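Local coordinates for protein neurotoxin (Clostridium botulinum, PDB 1ZB7) that acts inside host neurons as the zinc endopeptidase light chain of botulinum neurotoxin type G, cleaving synaptobrevins, VAMP2 at an Ala-Ala bond, at residues A[319-322]-A[323-327]; A[330-333]-A[334-338]; A[338-341]-A[342-345]. One frame throughout, in Å; residues are numbered along the deposited sequence.

Interaction 1. Residues A[319-322]-A[323-327]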
# COMPACT_ATOMS: atom_id res chain seq x y z
N TYR A 319 13.64 40.29 -10.54
CA TYR A 319 13.14 39.16 -9.86
C TYR A 319 11.64 38.99 -10.00
O TYR A 319 11.19 37.90 -10.02
CB TYR A 319 13.52 39.26 -8.38
CG TYR A 319 14.91 38.74 -8.19
CD1 TYR A 319 15.99 39.64 -8.18
CD2 TYR A 319 15.15 37.39 -8.06
CE1 TYR A 319 17.28 39.16 -8.03
CE2 TYR A 319 16.43 36.93 -7.85
CZ TYR A 319 17.47 37.81 -7.89
OH TYR A 319 18.72 37.43 -7.80
N LYS A 320 10.87 40.06 -10.06
CA LYS A 320 9.47 39.99 -10.49
C LYS A 320 9.29 39.29 -11.83
O LYS A 320 8.37 38.47 -12.00
CB LYS A 320 8.83 41.37 -10.50
CG LYS A 320 8.58 41.93 -9.12
CD LYS A 320 7.84 43.26 -9.17
CE LYS A 320 7.39 43.74 -7.74
NZ LYS A 320 6.18 44.77 -7.62
N GLN A 321 10.14 39.62 -12.79
CA GLN A 321 10.11 38.94 -14.10
C GLN A 321 10.46 37.40 -14.10
O GLN A 321 9.87 36.58 -14.78
CB GLN A 321 10.99 39.70 -15.05
CG GLN A 321 11.00 39.10 -16.45
CD GLN A 321 9.71 39.31 -17.27
OE1 GLN A 321 9.30 40.47 -17.55
NE2 GLN A 321 9.11 38.20 -17.73
N ILE A 322 11.48 37.07 -13.38
CA ILE A 322 11.83 35.73 -13.08
C ILE A 322 10.63 34.92 -12.50
O ILE A 322 10.30 33.81 -12.98
CB ILE A 322 13.04 35.73 -12.12
CG1 ILE A 322 14.29 36.17 -12.87
CG2 ILE A 322 13.28 34.37 -11.55
CD1 ILE A 322 15.55 36.22 -11.94
N TYR A 323 9.98 35.46 -11.47
CA TYR A 323 8.84 34.78 -10.85
C TYR A 323 7.63 34.73 -11.77
O TYR A 323 6.93 33.72 -11.79
CB TYR A 323 8.51 35.38 -9.46
CG TYR A 323 9.66 35.19 -8.51
CD1 TYR A 323 10.29 33.92 -8.37
CD2 TYR A 323 10.21 36.27 -7.80
CE1 TYR A 323 11.31 33.78 -7.62
CE2 TYR A 323 11.26 36.07 -6.95
CZ TYR A 323 11.81 34.85 -6.89
OH TYR A 323 12.92 34.65 -6.16
N LYS A 324 7.34 35.79 -12.49
CA LYS A 324 6.33 35.75 -13.55
C LYS A 324 6.57 34.55 -14.51
O LYS A 324 5.67 33.80 -14.79
CB LYS A 324 6.30 37.06 -14.28
CG LYS A 324 5.24 37.15 -15.41
CD LYS A 324 5.58 38.25 -16.37
CE LYS A 324 4.57 38.25 -17.52
NZ LYS A 324 4.51 39.60 -18.21
N ASN A 325 7.80 34.41 -14.99
CA ASN A 325 8.23 33.29 -15.82
C ASN A 325 8.14 31.96 -15.11
O ASN A 325 7.58 31.01 -15.66
CB ASN A 325 9.67 33.45 -16.36
CG ASN A 325 9.92 34.81 -17.23
OD1 ASN A 325 9.01 35.57 -17.58
ND2 ASN A 325 11.24 35.06 -17.55
N LYS A 326 8.66 31.85 -13.88
CA LYS A 326 8.56 30.58 -13.11
C LYS A 326 7.12 30.10 -12.90
O LYS A 326 6.82 28.90 -13.14
CB LYS A 326 9.30 30.67 -11.77
CG LYS A 326 9.01 29.61 -10.71
CD LYS A 326 9.85 29.75 -9.47
CE LYS A 326 9.39 28.79 -8.33
NZ LYS A 326 9.93 29.18 -7.04
N TYR A 327 6.25 30.99 -12.42
CA TYR A 327 4.88 30.62 -12.03
C TYR A 327 3.90 30.81 -13.17
O TYR A 327 2.73 30.46 -13.05
CB TYR A 327 4.36 31.35 -10.81
CG TYR A 327 5.16 31.12 -9.56
CD1 TYR A 327 4.93 30.01 -8.75
CD2 TYR A 327 6.20 32.01 -9.20
CE1 TYR A 327 5.73 29.79 -7.58
CE2 TYR A 327 7.04 31.78 -8.07
CZ TYR A 327 6.74 30.70 -7.24
OH TYR A 327 7.55 30.47 -6.14
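Tyr319 and Tyr323 meet one turn apart on helix 316-327, where CD2 of the Tyr319 ring lies 4.0 Å from the Tyr323 hydroxyl OH. CB of Tyr319 also approaches CE2 of the second ring. The Tyr319 carbonyl is busy as well: its O takes the helical bond from Tyr323 N at 3.1 Å while Tyr323 CD2 sits beside the same oxygen. Tyr323 carries its ring back along the helix because CG stands beside its own backbone N, anti to the carbonyl carbon (chi1 -63°); its OH then reaches the backbone O of Pro117. Lys320 adds the next helical bond, from Lys324 N to Lys320 O (2.9 Å). Its side chain leads off in another direction, and NZ is held by the backbone O atoms of Leu303 and Val306. Gln321 makes the side-chain bond of the turn. Its chain starts anti to the backbone N and bends at chi2, which brings NE2 to 2.6 Å from Asn325 OD1. The acceptor lies in the Gln321 amide plane, yet the N-H...O angle is a bent 139° and the two amide planes stand 51° apart. CD of Lys324 passes 3.8 Å from Gln321 NE2. Ile322 closes the series through its carbonyl O, which accepts from Lys326 N at 2.7 Å. Lys326 then extends away from the turn to Tyr327 OH, and its NZ also meets the backbone O atoms of Ile116 and Leu239. The turn is therefore two-sided: on the buried side, the Tyr323 hydroxyl, the Tyr327 hydroxyl (to Gly186 O) and the Lys326 amine bond to backbone carbonyls elsewhere in the fold, whereas the exposed Gln321-Asn325 pair is an uncharged amide bond spanning i to i+4 that joins two residues of the same helix.

Interaction 2. Residues A[330-333]-A[334-338]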
# COMPACT_ATOMS: atom_id res chain seq x y z
N VAL A 330 0.07 35.95 -15.35
CA VAL A 330 -0.26 37.00 -16.31
C VAL A 330 -0.08 38.37 -15.67
O VAL A 330 -0.15 38.54 -14.48
CB VAL A 330 -1.60 36.80 -17.02
CG1 VAL A 330 -1.48 35.55 -17.89
CG2 VAL A 330 -2.78 36.64 -16.02
N GLU A 331 0.28 39.33 -16.48
CA GLU A 331 0.60 40.67 -16.03
C GLU A 331 -0.34 41.57 -16.74
O GLU A 331 -0.43 41.45 -17.93
CB GLU A 331 2.02 41.08 -16.47
CG GLU A 331 2.54 42.22 -15.65
CD GLU A 331 3.92 42.60 -15.98
OE1 GLU A 331 4.73 41.72 -16.37
OE2 GLU A 331 4.19 43.81 -15.75
N ASP A 332 -1.07 42.42 -16.03
CA ASP A 332 -2.00 43.34 -16.67
C ASP A 332 -1.26 44.63 -17.04
O ASP A 332 -0.05 44.81 -16.68
CB ASP A 332 -3.30 43.50 -15.83
CG ASP A 332 -3.15 44.38 -14.60
OD1 ASP A 332 -2.07 44.98 -14.29
OD2 ASP A 332 -4.17 44.50 -13.91
N PRO A 333 -1.94 45.51 -17.79
CA PRO A 333 -1.31 46.76 -18.20
C PRO A 333 -0.84 47.69 -17.06
O PRO A 333 -0.12 48.70 -17.35
CB PRO A 333 -2.44 47.45 -19.06
CG PRO A 333 -3.22 46.24 -19.62
CD PRO A 333 -3.30 45.33 -18.40
N ASN A 334 -1.19 47.38 -15.79
CA ASN A 334 -0.68 48.16 -14.66
C ASN A 334 0.39 47.60 -13.92
O ASN A 334 0.73 48.14 -12.82
CB ASN A 334 -1.77 48.53 -13.67
CG ASN A 334 -2.75 49.43 -14.29
OD1 ASN A 334 -2.34 50.31 -14.99
ND2 ASN A 334 -4.04 49.15 -14.13
N GLY A 335 0.93 46.45 -14.45
CA GLY A 335 1.92 45.78 -13.81
C GLY A 335 1.44 44.73 -12.81
O GLY A 335 2.30 44.10 -12.13
N LYS A 336 0.10 44.58 -12.68
CA LYS A 336 -0.40 43.56 -11.70
C LYS A 336 -0.46 42.16 -12.19
O LYS A 336 -1.05 41.86 -13.25
CB LYS A 336 -1.77 43.97 -11.12
CG LYS A 336 -1.70 45.37 -10.41
CD LYS A 336 -0.70 45.44 -9.16
CE LYS A 336 -0.40 46.86 -8.76
NZ LYS A 336 0.32 47.54 -9.89
N TYR A 337 0.10 41.26 -11.33
CA TYR A 337 0.14 39.86 -11.57
C TYR A 337 -1.07 39.15 -11.05
O TYR A 337 -1.64 39.50 -9.98
CB TYR A 337 1.38 39.24 -10.94
CG TYR A 337 2.66 39.91 -11.39
CD1 TYR A 337 3.26 39.57 -12.61
CD2 TYR A 337 3.21 40.97 -10.64
CE1 TYR A 337 4.43 40.18 -13.01
CE2 TYR A 337 4.39 41.65 -11.06
CZ TYR A 337 5.01 41.22 -12.24
OH TYR A 337 6.20 41.80 -12.62
N SER A 338 -1.47 38.13 -11.82
CA SER A 338 -2.61 37.30 -11.47
C SER A 338 -2.35 35.88 -12.00
O SER A 338 -1.41 35.64 -12.75
CB SER A 338 -3.92 37.90 -11.97
OG SER A 338 -4.01 37.72 -13.38
O HOH W 1 7.34 41.23 -14.66
O HOH W 2 -4.51 46.70 -12.24
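Glu331 lies alongside the Tyr337 ring, its CG 3.8 Å from CE1 and its carboxylate turned 41° from the ring plane. Both side chains point the same way from one face of the hairpin. The glutamate is extended, with CG anti to the backbone N, which carries OE1 toward the hydroxyl end of the tyrosine; a water at the ring edge, in its plane, donates to OE1. OE1 has a charged partner too, Lys324 on helix 316-327, in a salt bridge. Behind this pair the backbone forms a small two-stranded antiparallel hairpin. Val330 and Ser338 are its hydrogen-bonded pair, Glu331 and Tyr337 the non-hydrogen-bonded one, and a type I turn from Asp332 to Gly335 with a G1 beta bulge at Gly335 reverses the chain. The turn is closed by Gly335 N, 2.9 Å from Asp332 O, and Asp332 N bonds to Lys336 O just beside it. Gly335 has a positive phi of 88°, where a side chain would jam against the preceding carbonyl O. Asp332 also folds its carboxylate inward over the turn: CG sits between the backbone N and the carbonyl carbon (chi1 76°), so that OD1 accepts from Lys336 N at 2.7 Å and, in an Asx turn, from Asn334 N at 3.0 Å. These two donors come from opposite faces of the carboxylate plane, fixing its rotation. OD2 accepts a hydrogen bond from a second water, which in turn accepts from Asn334 ND2. On the other face of the hairpin the side chains of Val330 and Ser338 meet, CG2 facing OG.

Interaction 3. Residues A[338-341]-A[342-345]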
# COMPACT_ATOMS: atom_id res chain seq x y z
N SER A 338 -1.47 38.13 -11.82
CA SER A 338 -2.61 37.30 -11.47
C SER A 338 -2.35 35.88 -12.00
O SER A 338 -1.41 35.64 -12.75
CB SER A 338 -3.92 37.90 -11.97
OG SER A 338 -4.01 37.72 -13.38
N VAL A 339 -3.11 34.92 -11.49
CA VAL A 339 -3.06 33.52 -11.90
C VAL A 339 -4.18 33.25 -12.87
O VAL A 339 -5.39 33.37 -12.53
CB VAL A 339 -3.24 32.56 -10.72
CG1 VAL A 339 -3.17 31.08 -11.21
CG2 VAL A 339 -2.18 32.79 -9.68
N ASP A 340 -3.78 32.87 -14.07
CA ASP A 340 -4.68 32.41 -15.11
C ASP A 340 -4.94 30.92 -14.92
O ASP A 340 -4.00 30.13 -14.78
CB ASP A 340 -4.06 32.67 -16.50
CG ASP A 340 -4.97 32.26 -17.64
OD1 ASP A 340 -5.81 33.10 -18.01
OD2 ASP A 340 -4.88 31.14 -18.15
N LYS A 341 -6.22 30.56 -14.91
CA LYS A 341 -6.66 29.20 -14.64
C LYS A 341 -6.17 28.20 -15.68
O LYS A 341 -5.75 27.16 -15.33
CB LYS A 341 -8.19 29.10 -14.51
CG LYS A 341 -8.82 29.82 -13.26
CD LYS A 341 -8.13 29.56 -11.85
CE LYS A 341 -8.55 30.65 -10.77
NZ LYS A 341 -7.51 31.82 -10.59
N ASP A 342 -6.18 28.52 -16.95
CA ASP A 342 -5.63 27.60 -17.95
C ASP A 342 -4.12 27.44 -17.86
O ASP A 342 -3.58 26.34 -18.01
CB ASP A 342 -6.01 28.06 -19.37
CG ASP A 342 -7.52 27.91 -19.63
OD1 ASP A 342 -8.03 26.84 -19.27
OD2 ASP A 342 -8.19 28.85 -20.19
N LYS A 343 -3.44 28.53 -17.57
CA LYS A 343 -2.01 28.46 -17.46
C LYS A 343 -1.58 27.67 -16.22
O LYS A 343 -0.58 26.98 -16.27
CB LYS A 343 -1.39 29.86 -17.47
CG LYS A 343 -1.40 30.51 -18.83
CD LYS A 343 -1.01 31.96 -18.71
CE LYS A 343 -0.67 32.53 -20.04
NZ LYS A 343 0.83 32.38 -20.22
N PHE A 344 -2.32 27.82 -15.12
CA PHE A 344 -2.02 27.10 -13.90
C PHE A 344 -2.24 25.62 -14.14
O PHE A 344 -1.42 24.77 -13.76
CB PHE A 344 -2.87 27.61 -12.72
CG PHE A 344 -2.73 26.77 -11.51
CD1 PHE A 344 -1.62 26.91 -10.66
CD2 PHE A 344 -3.63 25.75 -11.26
CE1 PHE A 344 -1.42 26.05 -9.57
CE2 PHE A 344 -3.46 24.89 -10.16
CZ PHE A 344 -2.34 25.06 -9.32
N ASP A 345 -3.39 25.31 -14.73
CA ASP A 345 -3.82 23.92 -15.00
C ASP A 345 -2.79 23.16 -15.82
O ASP A 345 -2.40 22.04 -15.49
CB ASP A 345 -5.18 23.95 -15.71
CG ASP A 345 -5.86 22.62 -15.70
OD1 ASP A 345 -6.52 22.29 -14.67
OD2 ASP A 345 -5.74 21.91 -16.73
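The Phe344 ring has Val339 obliquely beside it: CG1 of the valine approaches the phenylalanine CB at 3.8 Å, and the two side chains slant across one another. Beyond these residues the ring meets Phe296 and Tyr289 edge-to-face and touches Leu293, all of helix 282-303, on which Val339 also rests. The other flat group, the Asp340 carboxylate, presents OD2 to the backbone of the next turn, with Lys343 N at 3.0 Å on the anti lone pair, the one directed away from OD1. Asp340 is the N-cap of helix 341-354, and this is its capping bond. CG points anti to the backbone N (chi1 -178°), and from there OD2 comes over the first turn. The same residue supplies a main-chain acceptor: Asp340 O receives Phe344 N at 2.9 Å, followed one residue on by Asp345 N to Lys341 O at 3.1 Å. The carboxylate lies where the helix dipole would probably favour its negative charge, although Asp342 OD2 stands only 4.5 Å from Asp340 OD2 and should oppose it in part. Lys343 runs its aliphatic part past the cap, CD 3.8 Å from Asp340 CB, before its NZ forms a salt bridge with Asp328. Lys341 bends back over the preceding loop, where NZ makes a weak bond to Val339 O at 3.3 Å.

The three contacts follow one another along the chain: turns of helix 316-327, the hairpin of strands 330-331 and 337-338, and the start of helix 341-354. Interaction 1 is partly buried, and its tyrosines and lysines reach neighbouring elements; interactions 2 and 3 lie at the surface, although Phe344 in the latter is buried. Interaction 1 joins interaction 2 through the Lys324-Glu331 salt bridge and through Tyr337, which packs on Lys320 and Lys324. Interactions 2 and 3 share Ser338, and Val330 CG1 packs on Lys343 and Asp340. An aspartate carboxylate accepts two backbone N-H groups at the turn and that of Lys343 at the helix start, whereas interaction 1 adds an amide-amide side-chain bond to the helical backbone bonds.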